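Local coordinates for protein ribose transcriptional regulator (Enterococcus faecium DO, PDB 4RK1) that probably represses transcription by binding DNA as a LacI-family regulator, and binds ribose in a periplasmic-binding-protein-like sugar domain, at residues L120-P133 with A184-A196. Numbering follows the deposited sequence.
With RIB (alpha-D-ribofuranose), chain K.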
ATOM      1  N   LEU B 120      -9.252  18.416 -18.954  1.00 25.60           N
ATOM      2  CA  LEU B 120      -9.341  19.686 -18.226  1.00 27.31           C
ATOM      3  C   LEU B 120      -9.614  20.869 -19.159  1.00 28.92           C
ATOM      4  O   LEU B 120     -10.417  21.745 -18.838  1.00 29.70           O
ATOM      5  CB  LEU B 120      -8.061  19.946 -17.412  1.00 26.92           C
ATOM      6  CG  LEU B 120      -7.834  19.065 -16.167  1.00 27.68           C
ATOM      7  CD1 LEU B 120      -6.501  19.382 -15.510  1.00 27.09           C
ATOM      8  CD2 LEU B 120      -8.962  19.220 -15.162  1.00 30.43           C
ATOM      9  N   LEU B 121      -8.947  20.891 -20.307  1.00 27.40           N
ATOM     10  CA  LEU B 121      -9.129  21.969 -21.277  1.00 32.57           C
ATOM     11  C   LEU B 121     -10.514  21.929 -21.918  1.00 33.64           C
ATOM     12  O   LEU B 121     -11.107  22.979 -22.131  1.00 28.42           O
ATOM     13  CB  LEU B 121      -8.038  21.932 -22.346  1.00 31.96           C
ATOM     14  CG  LEU B 121      -6.633  22.201 -21.818  1.00 28.40           C
ATOM     15  CD1 LEU B 121      -5.564  21.650 -22.756  1.00 30.75           C
ATOM     16  CD2 LEU B 121      -6.414  23.681 -21.542  1.00 37.26           C
ATOM     17  N   SER B 122     -11.056  20.738 -22.185  1.00 28.05           N
ATOM     18  CA  SER B 122     -12.418  20.628 -22.718  1.00 32.73           C
ATOM     19  C   SER B 122     -13.443  21.194 -21.745  1.00 40.51           C
ATOM     20  O   SER B 122     -14.519  21.636 -22.152  1.00 30.98           O
ATOM     21  CB  SER B 122     -12.790  19.180 -23.019  1.00 34.15           C
ATOM     22  OG  SER B 122     -12.999  18.456 -21.819  1.00 40.17           O
ATOM     23  N   LEU B 123     -13.111  21.164 -20.459  1.00 33.17           N
ATOM     24  CA  LEU B 123     -13.999  21.695 -19.419  1.00 32.93           C
ATOM     25  C   LEU B 123     -13.879  23.210 -19.236  1.00 26.53           C
ATOM     26  O   LEU B 123     -14.627  23.800 -18.455  1.00 32.31           O
ATOM     27  CB  LEU B 123     -13.736  20.978 -18.089  1.00 31.69           C
ATOM     28  CG  LEU B 123     -14.154  19.505 -18.064  1.00 31.03           C
ATOM     29  CD1 LEU B 123     -13.597  18.841 -16.822  1.00 36.15           C
ATOM     30  CD2 LEU B 123     -15.664  19.339 -18.142  1.00 35.73           C
ATOM     31  N   GLY B 124     -12.938  23.835 -19.930  1.00 29.51           N
ATOM     32  CA  GLY B 124     -12.806  25.290 -19.904  1.00 31.09           C
ATOM     33  C   GLY B 124     -11.742  25.789 -18.942  1.00 36.69           C
ATOM     34  O   GLY B 124     -11.590  26.996 -18.771  1.00 36.31           O
ATOM     35  N   HIS B 125     -11.002  24.880 -18.301  1.00 31.56           N
ATOM     36  CA  HIS B 125      -9.914  25.303 -17.411  1.00 28.86           C
ATOM     37  C   HIS B 125      -8.757  25.766 -18.273  1.00 34.95           C
ATOM     38  O   HIS B 125      -8.336  25.064 -19.185  1.00 45.55           O
ATOM     39  CB  HIS B 125      -9.504  24.174 -16.449  1.00 25.53           C
ATOM     40  CG  HIS B 125     -10.627  23.727 -15.570  1.00 26.98           C
ATOM     41  ND1 HIS B 125     -11.045  24.456 -14.479  1.00 32.87           N
ATOM     42  CD2 HIS B 125     -11.481  22.681 -15.672  1.00 31.27           C
ATOM     43  CE1 HIS B 125     -12.083  23.859 -13.923  1.00 31.53           C
ATOM     44  NE2 HIS B 125     -12.371  22.781 -14.629  1.00 28.90           N
ATOM     45  N   GLN B 126      -8.275  26.972 -18.007  1.00 36.79           N
ATOM     46  CA  GLN B 126      -7.184  27.548 -18.783  1.00 42.72           C
ATOM     47  C   GLN B 126      -5.965  27.860 -17.930  1.00 39.53           C
ATOM     48  O   GLN B 126      -4.852  27.922 -18.449  1.00 39.46           O
ATOM     49  CB  GLN B 126      -7.661  28.812 -19.496  1.00 53.37           C
ATOM     50  CG  GLN B 126      -8.965  28.627 -20.256  1.00 89.29           C
ATOM     51  CD  GLN B 126      -9.206  29.721 -21.274  1.00115.18           C
ATOM     52  OE1 GLN B 126     -10.125  30.526 -21.127  1.00 67.42           O
ATOM     53  NE2 GLN B 126      -8.371  29.764 -22.308  1.00 65.26           N
ATOM     54  N   THR B 127      -6.174  28.082 -16.636  1.00 32.85           N
ATOM     55  CA  THR B 127      -5.072  28.195 -15.696  1.00 33.37           C
ATOM     56  C   THR B 127      -5.073  26.913 -14.888  1.00 27.91           C
ATOM     57  O   THR B 127      -6.008  26.633 -14.140  1.00 28.53           O
ATOM     58  CB  THR B 127      -5.218  29.428 -14.781  1.00 41.22           C
ATOM     59  OG1 THR B 127      -5.439  30.591 -15.590  1.00 39.45           O
ATOM     60  CG2 THR B 127      -3.957  29.633 -13.957  1.00 40.45           C
ATOM     61  N   ILE B 128      -4.035  26.120 -15.087  1.00 30.77           N
ATOM     62  CA  ILE B 128      -3.981  24.779 -14.554  1.00 29.61           C
ATOM     63  C   ILE B 128      -2.691  24.592 -13.780  1.00 25.73           C
ATOM     64  O   ILE B 128      -1.624  25.007 -14.223  1.00 33.95           O
ATOM     65  CB  ILE B 128      -4.058  23.747 -15.695  1.00 29.84           C
ATOM     66  CG1 ILE B 128      -5.447  23.808 -16.350  1.00 33.02           C
ATOM     67  CG2 ILE B 128      -3.743  22.345 -15.178  1.00 28.44           C
ATOM     68  CD1 ILE B 128      -5.556  23.017 -17.640  1.00 35.53           C
ATOM     69  N   ALA B 129      -2.808  23.938 -12.632  1.00 25.96           N
ATOM     70  CA  ALA B 129      -1.673  23.600 -11.797  1.00 27.40           C
ATOM     71  C   ALA B 129      -1.233  22.170 -12.070  1.00 31.14           C
ATOM     72  O   ALA B 129      -2.054  21.266 -12.257  1.00 28.76           O
ATOM     73  CB  ALA B 129      -2.030  23.767 -10.325  1.00 31.21           C
ATOM     74  N   LEU B 130       0.076  21.994 -12.105  1.00 26.78           N
ATOM     75  CA  LEU B 130       0.711  20.703 -12.263  1.00 30.36           C
ATOM     76  C   LEU B 130       1.340  20.353 -10.924  1.00 29.22           C
ATOM     77  O   LEU B 130       2.200  21.075 -10.433  1.00 27.52           O
ATOM     78  CB  LEU B 130       1.781  20.810 -13.346  1.00 32.66           C
ATOM     79  CG  LEU B 130       2.101  19.587 -14.186  1.00 49.71           C
ATOM     80  CD1 LEU B 130       0.903  19.198 -15.040  1.00 46.46           C
ATOM     81  CD2 LEU B 130       3.313  19.900 -15.047  1.00 43.25           C
ATOM     82  N   VAL B 131       0.869  19.273 -10.311  1.00 27.84           N
ATOM     83  CA  VAL B 131       1.413  18.792  -9.044  1.00 24.04           C
ATOM     84  C   VAL B 131       2.219  17.539  -9.341  1.00 30.76           C
ATOM     85  O   VAL B 131       1.672  16.511  -9.754  1.00 27.03           O
ATOM     86  CB  VAL B 131       0.290  18.513  -8.016  1.00 26.90           C
ATOM     87  CG1 VAL B 131       0.852  17.907  -6.735  1.00 31.86           C
ATOM     88  CG2 VAL B 131      -0.461  19.798  -7.692  1.00 32.20           C
ATOM     89  N   TYR B 132       3.529  17.619  -9.151  1.00 28.73           N
ATOM     90  CA  TYR B 132       4.418  16.567  -9.639  1.00 27.62           C
ATOM     91  C   TYR B 132       5.667  16.445  -8.778  1.00 31.25           C
ATOM     92  O   TYR B 132       6.004  17.370  -8.056  1.00 29.66           O
ATOM     93  CB  TYR B 132       4.804  16.868 -11.084  1.00 34.66           C
ATOM     94  CG  TYR B 132       5.616  18.128 -11.234  1.00 29.91           C
ATOM     95  CD1 TYR B 132       5.000  19.371 -11.243  1.00 30.80           C
ATOM     96  CD2 TYR B 132       6.999  18.079 -11.353  1.00 33.85           C
ATOM     97  CE1 TYR B 132       5.735  20.533 -11.369  1.00 33.90           C
ATOM     98  CE2 TYR B 132       7.748  19.240 -11.481  1.00 33.46           C
ATOM     99  CZ  TYR B 132       7.109  20.464 -11.490  1.00 35.18           C
ATOM    100  OH  TYR B 132       7.835  21.630 -11.617  1.00 42.51           O
ATOM    101  N   PRO B 133       6.362  15.301  -8.859  1.00 32.07           N
ATOM    102  CA  PRO B 133       7.565  15.118  -8.062  1.00 32.47           C
ATOM    103  C   PRO B 133       8.735  15.936  -8.577  1.00 42.12           C
ATOM    104  O   PRO B 133       9.042  15.887  -9.759  1.00 31.86           O
ATOM    105  CB  PRO B 133       7.866  13.630  -8.218  1.00 35.77           C
ATOM    106  CG  PRO B 133       7.252  13.250  -9.520  1.00 35.83           C
ATOM    107  CD  PRO B 133       6.009  14.076  -9.608  1.00 35.45           C
ATOM    108  N   ALA B 184      -3.877  31.255  -9.211  1.00 30.92           N
ATOM    109  CA  ALA B 184      -5.125  31.445  -9.948  1.00 37.22           C
ATOM    110  C   ALA B 184      -5.624  30.146 -10.620  1.00 32.74           C
ATOM    111  O   ALA B 184      -6.549  30.188 -11.421  1.00 32.17           O
ATOM    112  CB  ALA B 184      -4.948  32.539 -10.994  1.00 41.93           C
ATOM    113  N   ALA B 185      -5.035  28.999 -10.295  1.00 32.56           N
ATOM    114  CA  ALA B 185      -5.438  27.745 -10.949  1.00 26.71           C
ATOM    115  C   ALA B 185      -6.862  27.360 -10.577  1.00 27.41           C
ATOM    116  O   ALA B 185      -7.285  27.545  -9.435  1.00 39.55           O
ATOM    117  CB  ALA B 185      -4.469  26.624 -10.604  1.00 32.72           C
ATOM    118  N   THR B 186      -7.618  26.883 -11.568  1.00 35.23           N
ATOM    119  CA  THR B 186      -8.950  26.324 -11.343  1.00 24.79           C
ATOM    120  C   THR B 186      -9.002  24.802 -11.549  1.00 33.47           C
ATOM    121  O   THR B 186      -9.927  24.137 -11.070  1.00 28.92           O
ATOM    122  CB  THR B 186      -9.994  26.971 -12.276  1.00 31.81           C
ATOM    123  OG1 THR B 186      -9.652  26.709 -13.641  1.00 29.75           O
ATOM    124  CG2 THR B 186     -10.077  28.482 -12.048  1.00 39.37           C
ATOM    125  N   GLY B 187      -8.028  24.267 -12.284  1.00 30.01           N
ATOM    126  CA  GLY B 187      -7.914  22.822 -12.521  1.00 33.30           C
ATOM    127  C   GLY B 187      -6.534  22.332 -12.125  1.00 35.62           C
ATOM    128  O   GLY B 187      -5.571  23.110 -12.111  1.00 32.84           O
ATOM    129  N   VAL B 188      -6.440  21.048 -11.784  1.00 25.89           N
ATOM    130  CA  VAL B 188      -5.192  20.461 -11.300  1.00 26.52           C
ATOM    131  C   VAL B 188      -4.954  19.095 -11.934  1.00 24.96           C
ATOM    132  O   VAL B 188      -5.842  18.239 -11.914  1.00 27.65           O
ATOM    133  CB  VAL B 188      -5.193  20.262  -9.767  1.00 29.52           C
ATOM    134  CG1 VAL B 188      -3.828  19.761  -9.289  1.00 29.73           C
ATOM    135  CG2 VAL B 188      -5.578  21.548  -9.050  1.00 33.94           C
ATOM    136  N   PHE B 189      -3.760  18.901 -12.480  1.00 25.64           N
ATOM    137  CA  PHE B 189      -3.284  17.572 -12.884  1.00 26.41           C
ATOM    138  C   PHE B 189      -2.245  17.120 -11.865  1.00 27.07           C
ATOM    139  O   PHE B 189      -1.155  17.685 -11.783  1.00 25.02           O
ATOM    140  CB  PHE B 189      -2.696  17.605 -14.300  1.00 23.59           C
ATOM    141  CG  PHE B 189      -2.166  16.263 -14.808  1.00 28.02           C
ATOM    142  CD1 PHE B 189      -2.709  15.050 -14.394  1.00 22.60           C
ATOM    143  CD2 PHE B 189      -1.133  16.230 -15.736  1.00 23.43           C
ATOM    144  CE1 PHE B 189      -2.215  13.846 -14.870  1.00 22.05           C
ATOM    145  CE2 PHE B 189      -0.644  15.027 -16.224  1.00 28.23           C
ATOM    146  CZ  PHE B 189      -1.187  13.832 -15.790  1.00 26.08           C
ATOM    147  N   ALA B 190      -2.614  16.118 -11.071  1.00 20.71           N
ATOM    148  CA  ALA B 190      -1.710  15.486 -10.111  1.00 18.47           C
ATOM    149  C   ALA B 190      -1.064  14.292 -10.779  1.00 23.78           C
ATOM    150  O   ALA B 190      -1.757  13.450 -11.337  1.00 25.05           O
ATOM    151  CB  ALA B 190      -2.476  15.046  -8.870  1.00 23.29           C
ATOM    152  N   LEU B 191       0.260  14.201 -10.716  1.00 24.97           N
ATOM    153  CA  LEU B 191       0.966  13.202 -11.524  1.00 24.72           C
ATOM    154  C   LEU B 191       0.866  11.755 -10.997  1.00 21.64           C
ATOM    155  O   LEU B 191       1.317  10.821 -11.657  1.00 23.27           O
ATOM    156  CB  LEU B 191       2.406  13.620 -11.782  1.00 24.40           C
ATOM    157  CG  LEU B 191       2.628  14.472 -13.045  1.00 26.50           C
ATOM    158  CD1 LEU B 191       2.403  13.639 -14.303  1.00 29.43           C
ATOM    159  CD2 LEU B 191       1.746  15.698 -13.089  1.00 25.73           C
ATOM    160  N   ASN B 192       0.283  11.588  -9.822  1.00 24.08           N
ATOM    161  CA  ASN B 192      -0.288  10.295  -9.421  1.00 22.29           C
ATOM    162  C   ASN B 192      -1.440  10.473  -8.452  1.00 23.73           C
ATOM    163  O   ASN B 192      -1.715  11.586  -7.980  1.00 23.10           O
ATOM    164  CB  ASN B 192       0.767   9.287  -8.913  1.00 27.71           C
ATOM    165  CG  ASN B 192       1.272   9.566  -7.502  1.00 24.21           C
ATOM    166  OD1 ASN B 192       0.930  10.560  -6.853  1.00 23.03           O
ATOM    167  ND2 ASN B 192       2.103   8.652  -7.017  1.00 24.71           N
ATOM    168  N   ASP B 193      -2.145   9.380  -8.202  1.00 24.02           N
ATOM    169  CA  ASP B 193      -3.334   9.415  -7.353  1.00 23.01           C
ATOM    170  C   ASP B 193      -3.008   9.791  -5.902  1.00 20.89           C
ATOM    171  O   ASP B 193      -3.779  10.500  -5.249  1.00 24.04           O
ATOM    172  CB  ASP B 193      -4.068   8.078  -7.423  1.00 26.73           C
ATOM    173  CG  ASP B 193      -4.690   7.808  -8.810  1.00 23.62           C
ATOM    174  OD1 ASP B 193      -4.954   8.769  -9.582  1.00 25.29           O
ATOM    175  OD2 ASP B 193      -4.921   6.621  -9.123  1.00 24.37           O
ATOM    176  N   GLU B 194      -1.855   9.343  -5.414  1.00 24.73           N
ATOM    177  CA  GLU B 194      -1.433   9.670  -4.054  1.00 22.98           C
ATOM    178  C   GLU B 194      -1.317  11.189  -3.858  1.00 23.02           C
ATOM    179  O   GLU B 194      -1.849  11.736  -2.901  1.00 21.87           O
ATOM    180  CB  GLU B 194      -0.124   8.971  -3.723  1.00 22.90           C
ATOM    181  CG  GLU B 194      -0.270   7.463  -3.667  1.00 28.88           C
ATOM    182  CD  GLU B 194      -0.847   6.977  -2.351  1.00 56.97           C
ATOM    183  OE1 GLU B 194      -0.233   7.253  -1.305  1.00 74.99           O
ATOM    184  OE2 GLU B 194      -1.896   6.297  -2.366  1.00 45.47           O
ATOM    185  N   LEU B 195      -0.649  11.857  -4.785  1.00 23.96           N
ATOM    186  CA  LEU B 195      -0.609  13.318  -4.800  1.00 28.31           C
ATOM    187  C   LEU B 195      -2.012  13.908  -4.772  1.00 31.45           C
ATOM    188  O   LEU B 195      -2.273  14.848  -4.027  1.00 25.40           O
ATOM    189  CB  LEU B 195       0.141  13.826  -6.028  1.00 26.22           C
ATOM    190  CG  LEU B 195       1.666  13.697  -5.982  1.00 27.17           C
ATOM    191  CD1 LEU B 195       2.238  13.966  -7.361  1.00 27.73           C
ATOM    192  CD2 LEU B 195       2.286  14.659  -4.968  1.00 26.88           C
ATOM    193  N   ALA B 196      -2.924  13.365  -5.576  1.00 23.04           N
ATOM    194  CA  ALA B 196      -4.283  13.882  -5.574  1.00 22.58           C
ATOM    195  C   ALA B 196      -4.945  13.729  -4.201  1.00 22.95           C
ATOM    196  O   ALA B 196      -5.665  14.637  -3.763  1.00 21.86           O
ATOM    197  CB  ALA B 196      -5.129  13.222  -6.665  1.00 24.41           C
TER
HETATM  198  O5  RIB K 401       2.063   6.154  -8.572  1.00 26.42           O
HETATM  199  C5  RIB K 401       3.483   5.957  -8.546  1.00 40.48           C
HETATM  200  C4  RIB K 401       4.000   6.399  -9.842  1.00 47.35           C
HETATM  201  O4  RIB K 401       5.422   6.202  -9.921  1.00 29.74           O
HETATM  202  C3  RIB K 401       3.203   5.509 -10.784  1.00 30.86           C
HETATM  203  O3  RIB K 401       2.467   6.397 -11.605  1.00 25.07           O
HETATM  204  C2  RIB K 401       4.265   4.668 -11.459  1.00 27.04           C
HETATM  205  O2  RIB K 401       4.126   4.635 -12.870  1.00 25.62           O
HETATM  206  C1  RIB K 401       5.615   5.177 -10.911  1.00 39.62           C
HETATM  207  O1  RIB K 401       6.505   5.584 -11.932  1.00 27.69           O
HETATM  208  O   HOH W   1      -8.944  28.340 -15.551  1.00 33.45           O
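The flat imidazole of H125 has G187 CA over one face and T186 OG1 at its edge, where ND1 and the hydroxyl share a nearly straight hydrogen bond of 2.8 Å (172°). The ring sits beside strands 128-133 and 187-190, parallel neighbours in the Rossmann-like sheet of a periplasmic-binding-protein-like lobe. NE2 bonds to A277 O, so both ring nitrogens are held and the ring's rotation is fixed. Having no side chain, G187 lets the imidazole lie over its CA. L191 CD2 sits 3.9 Å above one face of the F189 ring, offset toward the rim, while L130 CD1 approaches obliquely; F147 of helix 138-153 also meets this ring.

A129 N donates to G187 O and F189 N to A129 O; the ladder continues as V131 N to F189 O (3.0 Å), then L191 N to V131 O (2.9 Å). I128, L130 and F189 pack on the face lined by helix 138-153. On the other face, A129 CB lies 3.8 Å from A185 CB, close because both are small, and branched V131 splits its contacts: CG1, anti to the backbone N (chi1 175°), reaches L195 CD2, and CG2 meets V188 CG1 at 3.7 Å.

Beyond the strand, N192 serves both helix and sugar: it is the N-cap residue of helix 193-205, its OD1 accepting from L195 N, while ND2 donates to ribose O5 at 2.9 Å.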